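Local coordinates for hypothetical protein (Neisseria meningitidis, PDB 2O5H), which is of unknown function but belongs to the DUF596 family of conserved bacterial proteins, an alpha-beta protein found here as a two-chain assembly, at residues H10-R15 and F48-E53; Q17-E22 and I41-S46; E25-Y30 and A122-P127; H67-L70 and Q75-G78. All coordinates share one frame; numbering follows the deposited sequence. Where two conformers were deposited one is given.

Overall arrangement
From the N terminus, helix 3-16 meets the start of helix 48-64 in contact 1, which closes a largely helical loop. Nested inside that loop is contact 2, where the start of helix 20-30 reaches the turn after helix 34-41; the two touch, Ser45 of contact 2 pairing with Glu50 of contact 1. Contact 3 takes the far end of helix 20-30 to strand 121-125, so its loop crosses those of contacts 1 and 2 and ties the helices to the antiparallel sheet. Contact 4, a hairpin of strands 68-72 and 75-76, nests inside contact 3. Strands 68-72 and 121-125 are neighbours in the sheet, joining contacts 3 and 4, whose centres lie about 12 Å apart.

Contact 1 (H10-R15 and F48-E53); sequences HDVHKR and FEEKTE
The Arg15 guanidinium takes carboxylates at its edge, near its own plane: Glu50 across the contact and Asp11 one turn back on the same helix. Its NH2 gives Glu50 OE2 a bent bond (2.9 Å, N-H...O 137°), meeting that oxygen from well above the carboxylate plane, and the two planes are 45° apart. Side-on, NE (3.1 Å) and NH2 (3.3 Å) of Arg15 converge on Asp11 OD2, both from one face of that carboxylate. A bend at chi3 turns the guanidinium back toward Asp11. Beside these salt bridges Val12 packs on the Glu50 chain, its CG2 lying 3.8 Å from Glu50 CG and 3.5 Å from Glu50 OE2, while Val12 CG1 comes within 4.2 Å of Glu53 CB. The helix segments are 9.8 Å apart at their axes, crossing at -57°. Ser45 OG holds the other Glu50 oxygen, OE1, and Arg89 pairs with Glu53. Since Asp11 OD2 and Glu50 OE2 sit only 5.2 Å apart, the arginine between them probably offsets their mutual repulsion, and a three-residue salt-bridge network joins helices 3-16 and 48-64 beside the aliphatic packing.

Contact 2 (Q17-E22 and I41-S46); sequences QDRLEE and IKDFSS
Arg19 and Asp43 form a bidentate, end-on salt bridge between the N-cap position of helix 20-30 and the turn that follows helix 34-41. One guanidinium nitrogen serves each carboxylate oxygen. NH2 of Arg19 reaches Asp43 OD1 at 2.9 Å in a nearly straight bond (164°), lying in the guanidinium plane and arriving on the syn side, somewhat out of the carboxylate plane; NH1 reaches Asp43 OD2 at 3.0 Å, from above the carboxylate plane. The two planes are 45° apart. Arg19 NE is taken by Asp23 in the next turn of its own helix, a second anchor for the arginine. The turn has its own backbone bond, Phe44 N to Ile41 O (2.9 Å), and Ser45 OG is held by Glu50 and by the backbone N of Asp47. Next to the salt bridge, Phe44 CB lies over one face of the guanidinium, 3.6 Å from Arg19 NH1, and the Phe44 ring stacks edge-to-face with Tyr16. Tyr30 of the second subunit packs on Arg19, and Glu31 of that subunit on Asp43, placing the pair at the subunit interface. Phe44 swings its ring beside its own carbonyl carbon (chi1 170°), bringing CD1 to 3.8 Å from Arg19 CD.

Contact 3 (E25-Y30 and A122-P127); sequences EFTINY and AVWIDP
Trp124, from strand 121-125, lays its indole against the last turns of helix 20-30, an alpha-beta packing of helix on sheet in which Trp124, Ile28 and Thr27 give up the most surface. The six-membered part of the indole does the touching. Thr27 O sits over one face of it, offset toward the rim, 3.4 Å from Trp124 CH2, so a backbone carbonyl is the nearest group over that face. Thr27 CB adds a contact at 3.9 Å from the same CH2. A chi2 of 89° stands the indole plane about perpendicular to the plane of CA, CB and CG, and the benzene end is carried out to the helix. Ile28 CA lies oblique to the ring, 3.7 Å from Trp124 CZ3; the bond to its CB points away from the strand, yet CG1 still reaches that carbon, the two side chains crossing at about a right angle. No hydrogen bond crosses between the segments. Trp124 NE1 donates instead to Leu32 O, just past the helix, and Thr27 OG1 is bonded to the carbonyls of Asp23 and Val24. Leu62 of helix 48-64 packs on all three residues. At the second subunit, Phe26 stacks with that chain's Tyr30, and Tyr30 meets its Phe26 edge-to-face; helix 34-41 carries Cys36, which forms an interchain disulfide. The apolar touch of the two side chains is Ile28 CG1 to Trp124 CZ3, at 4.0 Å.

Contact 4 (H67-L70 and Q75-G78); sequences HLKL and QIIG
Leu70 and Ile77 are joined by the single direct hydrogen bond between these segments: Ile77 N donates to Leu70 O at 3.0 Å, nearly straight (164°) and close to the line of the C=O bond. The same oxygen also receives a CA-H...O contact from Ile76 CA, at 3.5 Å, so the Leu70 carbonyl is met by the N-H of Ile77 and, more weakly, by the CA of the residue before it. The return bond is not direct. A water bridges the two residues instead, accepting from Leu70 N (2.9 Å) and donating to Ile77 O (2.8 Å). This is the beta hairpin of strands 68-72 and 75-76, at one margin of the antiparallel sheet within the chain, with 68-72 paired on its other side to 121-125 through Lys69 and Val123 and through His67 and Ile125. The firmly packed side is that of Leu70, whose side chain turns from the hairpin partner into the core between helices 48-64 and 81-91, against Phe59, Leu63, Trp84 and Phe88; Ile77 also reaches Trp84. On the looser side, Lys69 CB touches Ile76 CG2 at 4.2 Å, after which the lysine chain runs on extended, leading its amine away from the second strand into an exposed position. The CG2 methyl of Ile76, placed beside its own carbonyl carbon, comes to 3.8 Å from Leu70 O, and Ile76 packs also on Trp134.

Contact 1 (H10-R15 and F48-E53)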
loop_
_atom_site.group_PDB
_atom_site.type_symbol
_atom_site.label_atom_id
_atom_site.label_comp_id
_atom_site.label_asym_id
_atom_site.label_seq_id
_atom_site.Cartn_x
_atom_site.Cartn_y
_atom_site.Cartn_z
ATOM N N HIS A 10 -14.018 -16.337 -14.471
ATOM C CA HIS A 10 -13.011 -17.096 -15.232
ATOM C C HIS A 10 -12.181 -16.212 -16.178
ATOM O O HIS A 10 -10.952 -16.352 -16.255
ATOM C CB HIS A 10 -13.721 -18.185 -16.047
ATOM C CG HIS A 10 -12.844 -18.875 -17.057
ATOM N ND1 HIS A 10 -12.195 -20.060 -16.786
ATOM C CD2 HIS A 10 -12.518 -18.555 -18.330
ATOM C CE1 HIS A 10 -11.501 -20.436 -17.843
ATOM N NE2 HIS A 10 -11.668 -19.532 -18.790
ATOM N N ASP A 11 -12.863 -15.324 -16.901
ATOM C CA ASP A 11 -12.232 -14.464 -17.894
ATOM C C ASP A 11 -11.290 -13.439 -17.244
ATOM O O ASP A 11 -10.179 -13.222 -17.714
ATOM C CB ASP A 11 -13.327 -13.773 -18.717
ATOM C CG ASP A 11 -12.805 -12.626 -19.560
ATOM O OD1 ASP A 11 -11.976 -12.866 -20.452
ATOM O OD2 ASP A 11 -13.234 -11.477 -19.324
ATOM N N VAL A 12 -11.727 -12.828 -16.153
ATOM C CA VAL A 12 -10.894 -11.845 -15.433
ATOM C C VAL A 12 -9.680 -12.554 -14.864
ATOM O O VAL A 12 -8.555 -12.046 -14.912
ATOM C CB VAL A 12 -11.708 -11.133 -14.316
ATOM C CG1 VAL A 12 -10.908 -10.047 -13.663
ATOM C CG2 VAL A 12 -12.966 -10.532 -14.929
ATOM N N HIS A 13 -9.923 -13.751 -14.342
ATOM C CA HIS A 13 -8.907 -14.591 -13.776
ATOM C C HIS A 13 -7.820 -14.878 -14.807
ATOM O O HIS A 13 -6.638 -14.773 -14.510
ATOM C CB HIS A 13 -9.559 -15.897 -13.295
ATOM C CG HIS A 13 -8.763 -16.625 -12.261
ATOM N ND1 HIS A 13 -7.705 -17.449 -12.582
ATOM C CD2 HIS A 13 -8.862 -16.646 -10.910
ATOM C CE1 HIS A 13 -7.174 -17.934 -11.472
ATOM N NE2 HIS A 13 -7.863 -17.466 -10.443
ATOM N N LYS A 14 -8.225 -15.252 -16.022
ATOM C CA LYS A 14 -7.292 -15.467 -17.129
ATOM C C LYS A 14 -6.526 -14.216 -17.551
ATOM O O LYS A 14 -5.305 -14.271 -17.782
ATOM C CB LYS A 14 -8.035 -16.073 -18.320
ATOM C CG LYS A 14 -7.125 -16.760 -19.307
ATOM C CD LYS A 14 -7.867 -17.813 -20.124
ATOM C CE LYS A 14 -7.122 -18.052 -21.435
ATOM N NZ LYS A 14 -7.833 -19.024 -22.326
ATOM N N ARG A 15 -7.222 -13.086 -17.658
ATOM C CA ARG A 15 -6.573 -11.839 -18.040
ATOM C C ARG A 15 -5.587 -11.364 -16.974
ATOM O O ARG A 15 -4.554 -10.826 -17.319
ATOM C CB ARG A 15 -7.596 -10.753 -18.361
ATOM C CG ARG A 15 -8.461 -11.113 -19.566
ATOM C CD ARG A 15 -9.345 -9.956 -20.014
ATOM N NE ARG A 15 -10.580 -9.896 -19.234
ATOM C CZ ARG A 15 -10.853 -8.938 -18.351
ATOM N NH1 ARG A 15 -9.982 -7.971 -18.178
ATOM N NH2 ARG A 15 -11.994 -8.941 -17.665
ATOM N N PHE A 48 -14.971 -2.331 -10.047
ATOM C CA PHE A 48 -14.812 -2.831 -8.682
ATOM C C PHE A 48 -14.740 -4.366 -8.554
ATOM O O PHE A 48 -13.835 -4.869 -7.898
ATOM C CB PHE A 48 -15.886 -2.235 -7.756
ATOM C CG PHE A 48 -15.775 -2.681 -6.309
ATOM C CD1 PHE A 48 -14.594 -2.528 -5.624
ATOM C CD2 PHE A 48 -16.872 -3.256 -5.660
ATOM C CE1 PHE A 48 -14.483 -2.932 -4.258
ATOM C CE2 PHE A 48 -16.788 -3.670 -4.319
ATOM C CZ PHE A 48 -15.583 -3.502 -3.630
ATOM N N GLU A 49 -15.689 -5.100 -9.162
ATOM C CA GLU A 49 -15.636 -6.562 -9.160
ATOM C C GLU A 49 -14.332 -7.076 -9.763
ATOM O O GLU A 49 -13.739 -7.988 -9.202
ATOM C CB GLU A 49 -16.810 -7.162 -9.943
ATOM C CG GLU A 49 -16.863 -8.668 -9.861
ATOM C CD GLU A 49 -18.041 -9.253 -10.589
ATOM O OE1 GLU A 49 -18.383 -8.796 -11.714
ATOM O OE2 GLU A 49 -18.596 -10.215 -10.043
ATOM N N GLU A 50 -13.939 -6.550 -10.937
ATOM C CA GLU A 50 -12.708 -7.026 -11.560
ATOM C C GLU A 50 -11.467 -6.776 -10.691
ATOM O O GLU A 50 -10.594 -7.637 -10.612
ATOM C CB GLU A 50 -12.527 -6.435 -12.945
ATOM C CG GLU A 50 -13.604 -6.917 -13.877
ATOM C CD GLU A 50 -13.291 -6.632 -15.328
ATOM O OE1 GLU A 50 -12.536 -5.683 -15.606
ATOM O OE2 GLU A 50 -13.833 -7.338 -16.186
ATOM N N LYS A 51 -11.392 -5.607 -10.054
ATOM C CA LYS A 51 -10.289 -5.301 -9.140
ATOM C C LYS A 51 -10.285 -6.262 -7.951
ATOM O O LYS A 51 -9.239 -6.791 -7.583
ATOM C CB LYS A 51 -10.355 -3.843 -8.674
ATOM C CG LYS A 51 -9.814 -2.851 -9.703
ATOM C CD LYS A 51 -9.849 -1.440 -9.157
ATOM C CE LYS A 51 -11.295 -0.911 -9.337
ATOM N NZ LYS A 51 -11.410 0.536 -9.391
ATOM N N THR A 52 -11.459 -6.488 -7.378
ATOM C CA THR A 52 -11.630 -7.426 -6.237
ATOM C C THR A 52 -11.145 -8.846 -6.639
ATOM O O THR A 52 -10.461 -9.517 -5.887
ATOM C CB THR A 52 -13.116 -7.485 -5.785
ATOM O OG1 THR A 52 -13.510 -6.216 -5.237
ATOM C CG2 THR A 52 -13.314 -8.555 -4.701
ATOM N N GLU A 53 -11.499 -9.295 -7.827
ATOM C CA GLU A 53 -11.012 -10.609 -8.316
ATOM C C GLU A 53 -9.481 -10.657 -8.473
ATOM O O GLU A 53 -8.855 -11.632 -8.108
ATOM C CB GLU A 53 -11.669 -10.986 -9.651
ATOM C CG GLU A 53 -13.179 -11.321 -9.523
ATOM C CD GLU A 53 -13.494 -12.275 -8.368
ATOM O OE1 GLU A 53 -12.879 -13.382 -8.310
ATOM O OE2 GLU A 53 -14.378 -11.912 -7.532
#

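Contact 2 (Q17-E22 and I41-S46)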
loop_
_atom_site.group_PDB
_atom_site.type_symbol
_atom_site.label_atom_id
_atom_site.label_comp_id
_atom_site.label_asym_id
_atom_site.label_seq_id
_atom_site.Cartn_x
_atom_site.Cartn_y
_atom_site.Cartn_z
ATOM N N GLN A 17 -3.723 -13.165 -15.069
ATOM C CA GLN A 17 -2.561 -14.055 -15.108
ATOM C C GLN A 17 -1.308 -13.457 -15.723
ATOM O O GLN A 17 -0.206 -13.750 -15.270
ATOM C CB GLN A 17 -2.924 -15.371 -15.799
ATOM C CG GLN A 17 -2.417 -16.615 -15.052
ATOM C CD GLN A 17 -2.857 -16.664 -13.574
ATOM O OE1 GLN A 17 -3.884 -16.083 -13.183
ATOM N NE2 GLN A 17 -2.077 -17.372 -12.756
ATOM N N ASP A 18 -1.465 -12.603 -16.734
ATOM C CA ASP A 18 -0.323 -12.010 -17.450
ATOM C C ASP A 18 0.405 -10.860 -16.707
ATOM O O ASP A 18 1.419 -10.341 -17.198
ATOM C CB ASP A 18 -0.755 -11.518 -18.839
ATOM C CG ASP A 18 -1.749 -12.454 -19.527
ATOM O OD1 ASP A 18 -1.858 -13.644 -19.145
ATOM O OD2 ASP A 18 -2.418 -11.990 -20.472
ATOM N N ARG A 19 -0.114 -10.434 -15.560
ATOM C CA ARG A 19 0.632 -9.472 -14.700
ATOM C C ARG A 19 0.890 -10.021 -13.300
ATOM O O ARG A 19 1.465 -9.323 -12.453
ATOM C CB ARG A 19 -0.101 -8.127 -14.606
ATOM C CG ARG A 19 -1.550 -8.244 -14.062
ATOM C CD ARG A 19 -2.200 -6.895 -13.924
ATOM N NE ARG A 19 -1.735 -6.135 -12.745
ATOM C CZ ARG A 19 -1.829 -4.828 -12.635
ATOM N NH1 ARG A 19 -2.315 -4.132 -13.661
ATOM N NH2 ARG A 19 -1.423 -4.210 -11.509
ATOM N N LEU A 20 0.456 -11.257 -13.035
ATOM C CA LEU A 20 0.547 -11.827 -11.686
ATOM C C LEU A 20 1.982 -11.802 -11.132
ATOM O O LEU A 20 2.197 -11.391 -9.997
ATOM C CB LEU A 20 -0.040 -13.252 -11.639
ATOM C CG LEU A 20 0.132 -14.105 -10.370
ATOM C CD1 LEU A 20 -0.462 -13.443 -9.123
ATOM C CD2 LEU A 20 -0.494 -15.468 -10.503
ATOM N N GLU A 21 2.949 -12.236 -11.940
ATOM C CA GLU A 21 4.332 -12.413 -11.464
ATOM C C GLU A 21 4.964 -11.087 -11.118
ATOM O O GLU A 21 5.632 -10.946 -10.091
ATOM C CB GLU A 21 5.189 -13.162 -12.486
ATOM C CG GLU A 21 4.857 -14.645 -12.594
ATOM C CD GLU A 21 4.948 -15.364 -11.249
ATOM O OE1 GLU A 21 5.849 -15.003 -10.447
ATOM O OE2 GLU A 21 4.127 -16.292 -11.007
ATOM N N GLU A 22 4.728 -10.113 -11.987
ATOM C CA GLU A 22 5.195 -8.760 -11.775
ATOM C C GLU A 22 4.613 -8.200 -10.465
ATOM O O GLU A 22 5.322 -7.536 -9.672
ATOM C CB GLU A 22 4.743 -7.912 -12.958
ATOM C CG GLU A 22 5.681 -6.778 -13.320
ATOM C CD GLU A 22 4.921 -5.515 -13.699
ATOM O OE1 GLU A 22 4.062 -5.606 -14.621
ATOM O OE2 GLU A 22 5.178 -4.446 -13.066
ATOM N N ILE A 41 -3.150 -3.511 -7.585
ATOM C CA ILE A 41 -4.036 -4.023 -8.647
ATOM C C ILE A 41 -4.966 -2.925 -9.209
ATOM O O ILE A 41 -5.660 -3.136 -10.208
ATOM C CB ILE A 41 -4.802 -5.351 -8.236
ATOM C CG1 ILE A 41 -5.664 -5.211 -6.957
ATOM C CG2 ILE A 41 -3.835 -6.512 -8.079
ATOM C CD1 ILE A 41 -6.937 -4.401 -7.199
ATOM N N LYS A 42 -4.940 -1.745 -8.601
ATOM C CA LYS A 42 -5.887 -0.687 -9.001
ATOM C C LYS A 42 -5.881 -0.363 -10.496
ATOM O O LYS A 42 -6.917 -0.108 -11.090
ATOM C CB LYS A 42 -5.575 0.588 -8.238
ATOM C CG LYS A 42 -6.441 0.775 -7.032
ATOM C CD LYS A 42 -7.824 1.319 -7.453
ATOM C CE LYS A 42 -8.100 2.678 -6.782
ATOM N NZ LYS A 42 -9.339 3.293 -7.370
ATOM N N ASP A 43 -4.689 -0.365 -11.087
ATOM C CA ASP A 43 -4.537 0.030 -12.483
ATOM C C ASP A 43 -5.034 -1.048 -13.431
ATOM O O ASP A 43 -5.149 -0.785 -14.628
ATOM C CB ASP A 43 -3.089 0.397 -12.796
ATOM C CG ASP A 43 -2.166 -0.806 -12.766
ATOM O OD1 ASP A 43 -1.953 -1.384 -11.692
ATOM O OD2 ASP A 43 -1.647 -1.190 -13.834
ATOM N N PHE A 44 -5.347 -2.244 -12.908
ATOM C CA PHE A 44 -5.777 -3.375 -13.753
ATOM C C PHE A 44 -7.151 -3.137 -14.373
ATOM O O PHE A 44 -7.380 -3.538 -15.502
ATOM C CB PHE A 44 -5.770 -4.679 -12.947
ATOM C CG PHE A 44 -6.415 -5.864 -13.648
ATOM C CD1 PHE A 44 -5.868 -6.408 -14.806
ATOM C CD2 PHE A 44 -7.574 -6.442 -13.099
ATOM C CE1 PHE A 44 -6.454 -7.512 -15.434
ATOM C CE2 PHE A 44 -8.188 -7.546 -13.692
ATOM C CZ PHE A 44 -7.618 -8.093 -14.886
ATOM N N SER A 45 -8.036 -2.451 -13.641
ATOM C CA SER A 45 -9.394 -2.246 -14.112
ATOM C C SER A 45 -10.039 -1.079 -13.430
ATOM O O SER A 45 -9.680 -0.740 -12.281
ATOM C CB SER A 45 -10.231 -3.532 -13.897
ATOM O OG SER A 45 -11.485 -3.407 -14.525
ATOM N N SER A 46 -10.994 -0.436 -14.104
ATOM C CA SER A 46 -11.784 0.631 -13.437
ATOM C C SER A 46 -12.979 0.007 -12.693
ATOM O O SER A 46 -13.606 0.657 -11.840
ATOM C CB SER A 46 -12.258 1.713 -14.420
ATOM O OG SER A 46 -12.933 1.098 -15.508
#

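Contact 3 (E25-Y30 and A122-P127)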
loop_
_atom_site.group_PDB
_atom_site.type_symbol
_atom_site.label_atom_id
_atom_site.label_comp_id
_atom_site.label_asym_id
_atom_site.label_seq_id
_atom_site.Cartn_x
_atom_site.Cartn_y
_atom_site.Cartn_z
ATOM N N GLU A 25 6.282 -10.083 -7.595
ATOM C CA GLU A 25 7.624 -9.521 -7.469
ATOM C C GLU A 25 7.596 -8.201 -6.676
ATOM O O GLU A 25 8.282 -8.057 -5.654
ATOM C CB GLU A 25 8.265 -9.367 -8.860
ATOM C CG GLU A 25 8.682 -10.720 -9.504
ATOM C CD GLU A 25 8.877 -10.683 -11.030
ATOM O OE1 GLU A 25 9.081 -9.605 -11.604
ATOM O OE2 GLU A 25 8.814 -11.754 -11.668
ATOM N N PHE A 26 6.734 -7.280 -7.111
ATOM C CA PHE A 26 6.621 -5.937 -6.521
ATOM C C PHE A 26 6.259 -6.000 -5.023
ATOM O O PHE A 26 6.952 -5.431 -4.211
ATOM C CB PHE A 26 5.607 -5.061 -7.281
ATOM C CG PHE A 26 5.330 -3.703 -6.621
ATOM C CD1 PHE A 26 6.348 -2.726 -6.551
ATOM C CD2 PHE A 26 4.056 -3.409 -6.104
ATOM C CE1 PHE A 26 6.104 -1.477 -5.939
ATOM C CE2 PHE A 26 3.800 -2.146 -5.508
ATOM C CZ PHE A 26 4.835 -1.185 -5.429
ATOM N N THR A 27 5.208 -6.739 -4.673
ATOM C CA THR A 27 4.713 -6.784 -3.277
ATOM C C THR A 27 5.692 -7.551 -2.332
ATOM O O THR A 27 5.857 -7.180 -1.165
ATOM C CB THR A 27 3.292 -7.397 -3.234
ATOM O OG1 THR A 27 3.350 -8.663 -3.895
ATOM C CG2 THR A 27 2.292 -6.468 -3.995
ATOM N N ILE A 28 6.348 -8.597 -2.839
ATOM C CA ILE A 28 7.406 -9.300 -2.069
ATOM C C ILE A 28 8.563 -8.336 -1.796
ATOM O O ILE A 28 9.080 -8.230 -0.660
ATOM C CB ILE A 28 7.974 -10.543 -2.857
ATOM C CG1 ILE A 28 6.938 -11.665 -2.954
ATOM C CG2 ILE A 28 9.329 -11.031 -2.253
ATOM C CD1 ILE A 28 7.340 -12.723 -4.005
ATOM N N ASN A 29 8.969 -7.601 -2.825
ATOM C CA ASN A 29 10.117 -6.704 -2.662
ATOM C C ASN A 29 9.968 -5.680 -1.545
ATOM O O ASN A 29 10.911 -5.423 -0.823
ATOM C CB ASN A 29 10.480 -5.976 -3.951
ATOM C CG ASN A 29 11.826 -5.277 -3.847
ATOM O OD1 ASN A 29 12.857 -5.925 -3.698
ATOM N ND2 ASN A 29 11.818 -3.946 -3.874
ATOM N N TYR A 30 8.781 -5.115 -1.398
ATOM C CA TYR A 30 8.577 -4.029 -0.447
ATOM C C TYR A 30 7.795 -4.426 0.790
ATOM O O TYR A 30 7.532 -3.584 1.653
ATOM C CB TYR A 30 7.894 -2.848 -1.150
ATOM C CG TYR A 30 8.817 -2.218 -2.177
ATOM C CD1 TYR A 30 9.952 -1.503 -1.780
ATOM C CD2 TYR A 30 8.567 -2.367 -3.525
ATOM C CE1 TYR A 30 10.826 -0.945 -2.720
ATOM C CE2 TYR A 30 9.423 -1.814 -4.484
ATOM C CZ TYR A 30 10.548 -1.109 -4.071
ATOM O OH TYR A 30 11.388 -0.563 -5.010
ATOM N N ALA A 122 -1.102 -8.315 7.220
ATOM C CA ALA A 122 0.032 -8.939 6.547
ATOM C C ALA A 122 1.290 -9.106 7.415
ATOM O O ALA A 122 1.768 -8.160 8.072
ATOM C CB ALA A 122 0.362 -8.158 5.223
ATOM N N VAL A 123 1.813 -10.326 7.387
ATOM C CA VAL A 123 3.168 -10.663 7.865
ATOM C C VAL A 123 3.943 -11.252 6.703
ATOM O O VAL A 123 3.479 -12.187 6.052
ATOM C CB VAL A 123 3.117 -11.652 9.055
ATOM C CG1 VAL A 123 4.528 -12.006 9.532
ATOM C CG2 VAL A 123 2.285 -11.031 10.182
ATOM N N TRP A 124 5.127 -10.705 6.436
ATOM C CA TRP A 124 5.929 -11.136 5.288
ATOM C C TRP A 124 7.072 -12.012 5.773
ATOM O O TRP A 124 7.786 -11.640 6.708
ATOM C CB TRP A 124 6.482 -9.921 4.557
ATOM C CG TRP A 124 5.406 -9.230 3.799
ATOM C CD1 TRP A 124 4.585 -8.238 4.237
ATOM C CD2 TRP A 124 5.001 -9.549 2.464
ATOM N NE1 TRP A 124 3.674 -7.906 3.233
ATOM C CE2 TRP A 124 3.920 -8.707 2.138
ATOM C CE3 TRP A 124 5.458 -10.481 1.506
ATOM C CZ2 TRP A 124 3.301 -8.737 0.873
ATOM C CZ3 TRP A 124 4.831 -10.529 0.266
ATOM C CH2 TRP A 124 3.758 -9.665 -0.042
ATOM N N ILE A 125 7.221 -13.163 5.125
ATOM C CA ILE A 125 8.212 -14.171 5.496
ATOM C C ILE A 125 9.377 -14.076 4.511
ATOM O O ILE A 125 9.194 -14.215 3.302
ATOM C CB ILE A 125 7.605 -15.620 5.548
ATOM C CG1 ILE A 125 6.219 -15.626 6.213
ATOM C CG2 ILE A 125 8.619 -16.649 6.199
ATOM C CD1 ILE A 125 6.217 -15.144 7.665
ATOM N N ASP A 126 10.566 -13.808 5.042
ATOM C CA ASP A 126 11.765 -13.587 4.232
ATOM C C ASP A 126 12.107 -14.872 3.477
ATOM O O ASP A 126 12.141 -15.940 4.073
ATOM C CB ASP A 126 12.911 -13.162 5.139
ATOM C CG ASP A 126 14.130 -12.698 4.377
ATOM O OD1 ASP A 126 14.838 -13.549 3.797
ATOM O OD2 ASP A 126 14.386 -11.478 4.379
ATOM N N PRO A 127 12.320 -14.775 2.147
ATOM C CA PRO A 127 12.603 -15.977 1.352
ATOM C C PRO A 127 13.941 -16.629 1.727
ATOM O O PRO A 127 14.053 -17.861 1.681
ATOM C CB PRO A 127 12.647 -15.454 -0.097
ATOM C CG PRO A 127 12.034 -14.084 -0.058
ATOM C CD PRO A 127 12.318 -13.553 1.317
#

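Contact 4 (H67-L70 and Q75-G78)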
loop_
_atom_site.group_PDB
_atom_site.type_symbol
_atom_site.label_atom_id
_atom_site.label_comp_id
_atom_site.label_asym_id
_atom_site.label_seq_id
_atom_site.Cartn_x
_atom_site.Cartn_y
_atom_site.Cartn_z
ATOM N N HIS A 67 4.876 -16.528 1.078
ATOM C CA HIS A 67 5.537 -15.228 1.284
ATOM C C HIS A 67 4.801 -14.429 2.330
ATOM O O HIS A 67 5.387 -13.642 3.092
ATOM C CB HIS A 67 5.590 -14.410 -0.015
ATOM C CG HIS A 67 6.401 -15.044 -1.098
ATOM N ND1 HIS A 67 7.778 -15.075 -1.073
ATOM C CD2 HIS A 67 6.031 -15.658 -2.244
ATOM C CE1 HIS A 67 8.222 -15.697 -2.153
ATOM N NE2 HIS A 67 7.180 -16.055 -2.882
ATOM N N LEU A 68 3.492 -14.631 2.336
ATOM C CA LEU A 68 2.597 -13.863 3.153
ATOM C C LEU A 68 1.923 -14.786 4.159
ATOM O O LEU A 68 1.559 -15.913 3.835
ATOM C CB LEU A 68 1.545 -13.213 2.245
ATOM C CG LEU A 68 0.455 -12.413 2.899
ATOM C CD1 LEU A 68 1.079 -11.116 3.480
ATOM C CD2 LEU A 68 -0.572 -12.119 1.792
ATOM N N LYS A 69 1.766 -14.289 5.382
ATOM C CA LYS A 69 0.947 -14.951 6.404
ATOM C C LYS A 69 0.072 -13.868 7.026
ATOM O O LYS A 69 0.361 -12.700 6.880
ATOM C CB LYS A 69 1.836 -15.664 7.450
ATOM C CG LYS A 69 2.417 -17.000 6.925
ATOM C CD LYS A 69 3.309 -17.727 7.942
ATOM C CE LYS A 69 4.070 -18.856 7.252
ATOM N NZ LYS A 69 5.289 -19.296 8.005
ATOM N N LEU A 70 -1.022 -14.244 7.682
ATOM C CA LEU A 70 -1.952 -13.247 8.199
ATOM C C LEU A 70 -2.137 -13.381 9.697
ATOM O O LEU A 70 -2.268 -14.478 10.226
ATOM C CB LEU A 70 -3.309 -13.356 7.436
ATOM C CG LEU A 70 -3.207 -13.187 5.908
ATOM C CD1 LEU A 70 -4.620 -13.339 5.233
ATOM C CD2 LEU A 70 -2.595 -11.836 5.559
ATOM N N GLN A 75 -0.856 -12.179 16.557
ATOM C CA GLN A 75 -0.584 -13.599 16.361
ATOM C C GLN A 75 -1.040 -14.104 15.009
ATOM O O GLN A 75 -2.161 -13.862 14.596
ATOM C CB GLN A 75 -1.249 -14.430 17.465
ATOM C CG GLN A 75 -0.460 -15.654 17.863
ATOM C CD GLN A 75 -1.046 -16.394 19.067
ATOM O OE1 GLN A 75 -2.217 -16.854 19.062
ATOM N NE2 GLN A 75 -0.220 -16.576 20.070
ATOM N N ILE A 76 -0.172 -14.832 14.325
ATOM C CA ILE A 76 -0.541 -15.478 13.058
ATOM C C ILE A 76 -1.626 -16.574 13.280
ATOM O O ILE A 76 -1.560 -17.358 14.249
ATOM C CB ILE A 76 0.731 -16.049 12.339
ATOM C CG1 ILE A 76 1.623 -14.899 11.833
ATOM C CG2 ILE A 76 0.371 -16.975 11.157
ATOM C CD1 ILE A 76 3.043 -15.297 11.534
ATOM N N ILE A 77 -2.625 -16.589 12.389
ATOM C CA ILE A 77 -3.632 -17.633 12.344
ATOM C C ILE A 77 -3.347 -18.468 11.098
ATOM O O ILE A 77 -3.132 -17.920 10.019
ATOM C CB ILE A 77 -5.060 -17.011 12.223
ATOM C CG1 ILE A 77 -5.330 -16.085 13.428
ATOM C CG2 ILE A 77 -6.119 -18.121 12.094
ATOM C CD1 ILE A 77 -6.441 -15.068 13.191
ATOM N N GLY A 78 -3.338 -19.784 11.229
ATOM C CA GLY A 78 -3.165 -20.631 10.058
ATOM C C GLY A 78 -4.475 -20.873 9.322
ATOM O O GLY A 78 -5.432 -21.378 9.914
HETATM O O HOH W 1 -1.779 -17.037 7.722
#